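Local coordinates for protein-S-isoprenylcysteine O-methyltransferase (Tribolium castaneum, PDB 5V7P) that methylates the carboxyl group of isoprenylated C-terminal cysteines in the endoplasmic reticulum membrane, using S-adenosyl-L-methionine as the methyl donor, at residues 151-156 / 226-231. Numbering follows the deposited sequence.
Sequences GLKEIH and LINPLC. With MPG ([(Z)-octadec-9-enyl] (2R)-2,3-bis(oxidanyl)propanoate), chain S.
Ile-227 lies against the end of the short helix 150-153, where its CG2 meets CD1 of Leu-152 at 3.7 Å, the two side chains running antiparallel past one another. Its other branch reaches between the carbonyl oxygens of Leu-152 and Ile-155, with CD1 3.2 Å from O of Ile-155 and 4.1 Å from CB of the same residue. Beside this packing, Lys-153 illustrates how a lysine from elsewhere in the chain can bind the carbonyls at a helix C-terminus. Bent at chi2 (-56°) and extended beyond, it delivers NZ to three oxygens: O of Ile-227 at 2.6 Å, O of Leu-226 at 2.9 Å and OD1 of Asn-228 at 2.9 Å. The approach to Ile-227 O is from above the carbonyl plane, 59° out of it, whereas the other two bonds are only moderately tilted. Ile-227, with positive phi, ends helix 210-225 in a Schellman motif; Lys-153 also forms a salt bridge with Glu-145, and its positive charge probably suits the negative end of the helix dipole. A methionine in place of Lys-153 would probably leave the two backbone carbonyls and the Asn-228 amide oxygen without their shared donor, and Glu-145 without its cation. The contact thus joins the end of helix 150-153 to the link between helices 210-225 and 231-258, probably on the lumenal side, with helix 129-148 alongside Lys-153 and Asn-228, helix 156-180 against Ile-227, and helix 90-113 against Leu-226.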
ATOM      1  N   GLY A 151      15.707  28.588   5.511  1.00 27.86           N
ATOM      2  CA  GLY A 151      16.649  28.400   4.421  1.00 20.43           C
ATOM      3  C   GLY A 151      16.786  26.952   4.001  1.00 23.63           C
ATOM      4  O   GLY A 151      17.122  26.664   2.849  1.00 25.17           O
ATOM      5  N   LEU A 152      16.528  26.021   4.922  1.00 22.22           N
ATOM      6  CA  LEU A 152      16.623  24.603   4.595  1.00 30.22           C
ATOM      7  C   LEU A 152      15.634  24.223   3.499  1.00 23.87           C
ATOM      8  O   LEU A 152      15.982  23.493   2.565  1.00 27.85           O
ATOM      9  CB  LEU A 152      16.382  23.763   5.850  1.00 31.09           C
ATOM     10  CG  LEU A 152      16.390  22.239   5.684  1.00 31.64           C
ATOM     11  CD1 LEU A 152      17.772  21.740   5.309  1.00 28.70           C
ATOM     12  CD2 LEU A 152      15.903  21.568   6.955  1.00 25.32           C
ATOM     13  N   LYS A 153      14.397  24.708   3.596  1.00 26.08           N
ATOM     14  CA  LYS A 153      13.369  24.386   2.615  1.00 27.00           C
ATOM     15  C   LYS A 153      13.429  25.277   1.383  1.00 25.61           C
ATOM     16  O   LYS A 153      12.650  25.065   0.446  1.00 24.62           O
ATOM     17  CB  LYS A 153      11.982  24.489   3.255  1.00 19.97           C
ATOM     18  CG  LYS A 153      11.861  23.787   4.602  1.00 19.28           C
ATOM     19  CD  LYS A 153      12.243  22.313   4.522  1.00 20.58           C
ATOM     20  CE  LYS A 153      12.009  21.617   5.853  1.00 25.59           C
ATOM     21  NZ  LYS A 153      12.413  20.188   5.824  1.00 25.32           N
ATOM     22  N   GLU A 154      14.324  26.262   1.359  1.00 33.50           N
ATOM     23  CA  GLU A 154      14.517  27.120   0.199  1.00 26.37           C
ATOM     24  C   GLU A 154      15.587  26.592  -0.747  1.00 23.23           C
ATOM     25  O   GLU A 154      15.957  27.289  -1.697  1.00 32.92           O
ATOM     26  CB  GLU A 154      14.875  28.538   0.652  1.00 33.55           C
ATOM     27  CG  GLU A 154      13.703  29.312   1.239  1.00 28.94           C
ATOM     28  CD  GLU A 154      14.132  30.591   1.930  1.00 41.52           C
ATOM     29  OE1 GLU A 154      13.985  30.677   3.167  1.00 40.50           O
ATOM     30  OE2 GLU A 154      14.625  31.507   1.240  1.00 58.29           O
ATOM     31  N   ILE A 155      16.087  25.383  -0.510  1.00 29.28           N
ATOM     32  CA  ILE A 155      17.086  24.766  -1.401  1.00 29.18           C
ATOM     33  C   ILE A 155      16.289  23.974  -2.431  1.00 33.70           C
ATOM     34  O   ILE A 155      16.157  22.749  -2.373  1.00 28.86           O
ATOM     35  CB  ILE A 155      18.089  23.900  -0.632  1.00 27.27           C
ATOM     36  CG1 ILE A 155      18.698  24.693   0.532  1.00 28.81           C
ATOM     37  CG2 ILE A 155      19.179  23.408  -1.574  1.00 28.71           C
ATOM     38  CD1 ILE A 155      19.523  23.854   1.487  1.00 40.25           C
ATOM     39  N   HIS A 156      15.750  24.697  -3.415  1.00 28.88           N
ATOM     40  CA  HIS A 156      14.786  24.104  -4.335  1.00 34.94           C
ATOM     41  C   HIS A 156      15.418  23.050  -5.238  1.00 33.86           C
ATOM     42  O   HIS A 156      14.743  22.085  -5.617  1.00 28.47           O
ATOM     43  CB  HIS A 156      14.129  25.200  -5.173  1.00 30.31           C
ATOM     44  CG  HIS A 156      13.147  26.035  -4.408  1.00 34.23           C
ATOM     45  ND1 HIS A 156      12.946  25.892  -3.052  1.00 36.97           N
ATOM     46  CD2 HIS A 156      12.308  27.019  -4.810  1.00 45.95           C
ATOM     47  CE1 HIS A 156      12.028  26.753  -2.651  1.00 31.74           C
ATOM     48  NE2 HIS A 156      11.624  27.449  -3.699  1.00 35.71           N
ATOM     49  N   LEU A 226      10.628  17.127   0.441  1.00 21.44           N
ATOM     50  CA  LEU A 226      10.443  17.908   1.657  1.00 25.02           C
ATOM     51  C   LEU A 226      11.754  18.366   2.283  1.00 23.77           C
ATOM     52  O   LEU A 226      11.723  19.207   3.188  1.00 19.31           O
ATOM     53  CB  LEU A 226       9.649  17.077   2.676  1.00 23.16           C
ATOM     54  CG  LEU A 226       8.169  17.372   2.948  1.00 27.29           C
ATOM     55  CD1 LEU A 226       7.460  18.055   1.789  1.00 20.75           C
ATOM     56  CD2 LEU A 226       7.453  16.075   3.293  1.00 22.01           C
ATOM     57  N   ILE A 227      12.892  17.843   1.833  1.00 23.77           N
ATOM     58  CA  ILE A 227      14.177  18.130   2.460  1.00 17.43           C
ATOM     59  C   ILE A 227      14.038  17.912   3.963  1.00 22.68           C
ATOM     60  O   ILE A 227      14.312  18.812   4.765  1.00 22.21           O
ATOM     61  CB  ILE A 227      14.662  19.556   2.133  1.00 22.41           C
ATOM     62  CG1 ILE A 227      14.553  19.812   0.622  1.00 21.29           C
ATOM     63  CG2 ILE A 227      16.103  19.749   2.612  1.00 21.16           C
ATOM     64  CD1 ILE A 227      15.102  21.151   0.153  1.00 30.25           C
ATOM     65  N   ASN A 228      13.591  16.713   4.351  1.00 21.69           N
ATOM     66  CA  ASN A 228      13.462  16.332   5.749  1.00 22.13           C
ATOM     67  C   ASN A 228      14.648  15.454   6.131  1.00 21.79           C
ATOM     68  O   ASN A 228      14.652  14.256   5.811  1.00 17.90           O
ATOM     69  CB  ASN A 228      12.143  15.587   5.986  1.00 27.13           C
ATOM     70  CG  ASN A 228      10.955  16.522   6.120  1.00 23.21           C
ATOM     71  OD1 ASN A 228      11.106  17.698   6.444  1.00 21.84           O
ATOM     72  ND2 ASN A 228       9.760  15.994   5.882  1.00 28.02           N
ATOM     73  N   PRO A 229      15.670  15.982   6.814  1.00 21.31           N
ATOM     74  CA  PRO A 229      16.849  15.153   7.118  1.00 23.63           C
ATOM     75  C   PRO A 229      16.574  14.011   8.081  1.00 26.01           C
ATOM     76  O   PRO A 229      17.359  13.055   8.117  1.00 23.31           O
ATOM     77  CB  PRO A 229      17.845  16.158   7.714  1.00 24.10           C
ATOM     78  CG  PRO A 229      17.005  17.279   8.214  1.00 31.30           C
ATOM     79  CD  PRO A 229      15.833  17.367   7.288  1.00 20.01           C
ATOM     80  N   LEU A 230      15.498  14.067   8.864  1.00 22.36           N
ATOM     81  CA  LEU A 230      15.185  12.970   9.772  1.00 26.13           C
ATOM     82  C   LEU A 230      14.359  11.880   9.098  1.00 29.50           C
ATOM     83  O   LEU A 230      14.585  10.691   9.344  1.00 27.55           O
ATOM     84  CB  LEU A 230      14.437  13.497  11.002  1.00 36.18           C
ATOM     85  CG  LEU A 230      15.156  14.553  11.846  1.00 34.50           C
ATOM     86  CD1 LEU A 230      14.269  14.987  13.005  1.00 33.85           C
ATOM     87  CD2 LEU A 230      16.494  14.036  12.362  1.00 32.04           C
ATOM     88  N   CYS A 231      13.410  12.260   8.243  1.00 22.78           N
ATOM     89  CA  CYS A 231      12.510  11.278   7.649  1.00 22.51           C
ATOM     90  C   CYS A 231      13.161  10.503   6.511  1.00 27.74           C
ATOM     91  O   CYS A 231      12.765   9.361   6.249  1.00 30.33           O
ATOM     92  CB  CYS A 231      11.240  11.963   7.144  1.00 18.93           C
ATOM     93  SG  CYS A 231       9.975  12.207   8.418  1.00 28.42           S
TER
HETATM   94  C2  MPG S 317       6.985  26.242 -10.159  1.00 47.29           C
HETATM   95  C3  MPG S 317       6.032  25.113  -9.771  1.00 54.46           C
HETATM   96  C4  MPG S 317       5.322  24.575 -11.013  1.00 46.54           C
HETATM   97  C5  MPG S 317       6.205  23.540 -11.702  1.00 57.37           C
HETATM   98  C6  MPG S 317       6.108  22.206 -10.961  1.00 56.76           C
HETATM   99  C7  MPG S 317       6.955  21.138 -11.658  1.00 55.56           C
HETATM  100  C8  MPG S 317       8.439  21.501 -11.681  1.00 55.28           C
HETATM  101  C9  MPG S 317       8.943  21.714 -10.254  1.00 57.68           C
HETATM  102  C10 MPG S 317      10.139  22.200 -10.000  1.00 50.19           C
HETATM  103  C11 MPG S 317      11.125  22.597 -11.097  1.00 68.88           C
HETATM  104  C12 MPG S 317      11.072  24.109 -11.302  1.00 75.84           C
HETATM  105  C13 MPG S 317      11.666  24.458 -12.665  1.00 80.40           C
HETATM  106  C14 MPG S 317      13.076  23.877 -12.773  1.00 56.47           C
HETATM  107  O1  MPG S 317       8.171  25.642  -8.167  1.00 63.85           O
HETATM  108  C1  MPG S 317       7.726  26.738  -8.916  1.00 47.78           C
HETATM  109  CXD MPG S 317       8.899  24.883  -5.860  1.00 56.31           C
HETATM  110  O2  MPG S 317       9.375  25.462  -4.676  1.00 61.61           O
HETATM  111  C21 MPG S 317       9.894  23.839  -6.363  1.00 59.30           C
HETATM  112  O3  MPG S 317      11.183  24.167  -5.921  1.00 56.52           O
HETATM  113  O4  MPG S 317       9.014  27.091  -6.679  1.00 65.06           O
HETATM  114  CX3 MPG S 317       8.708  25.970  -6.918  1.00 59.74           C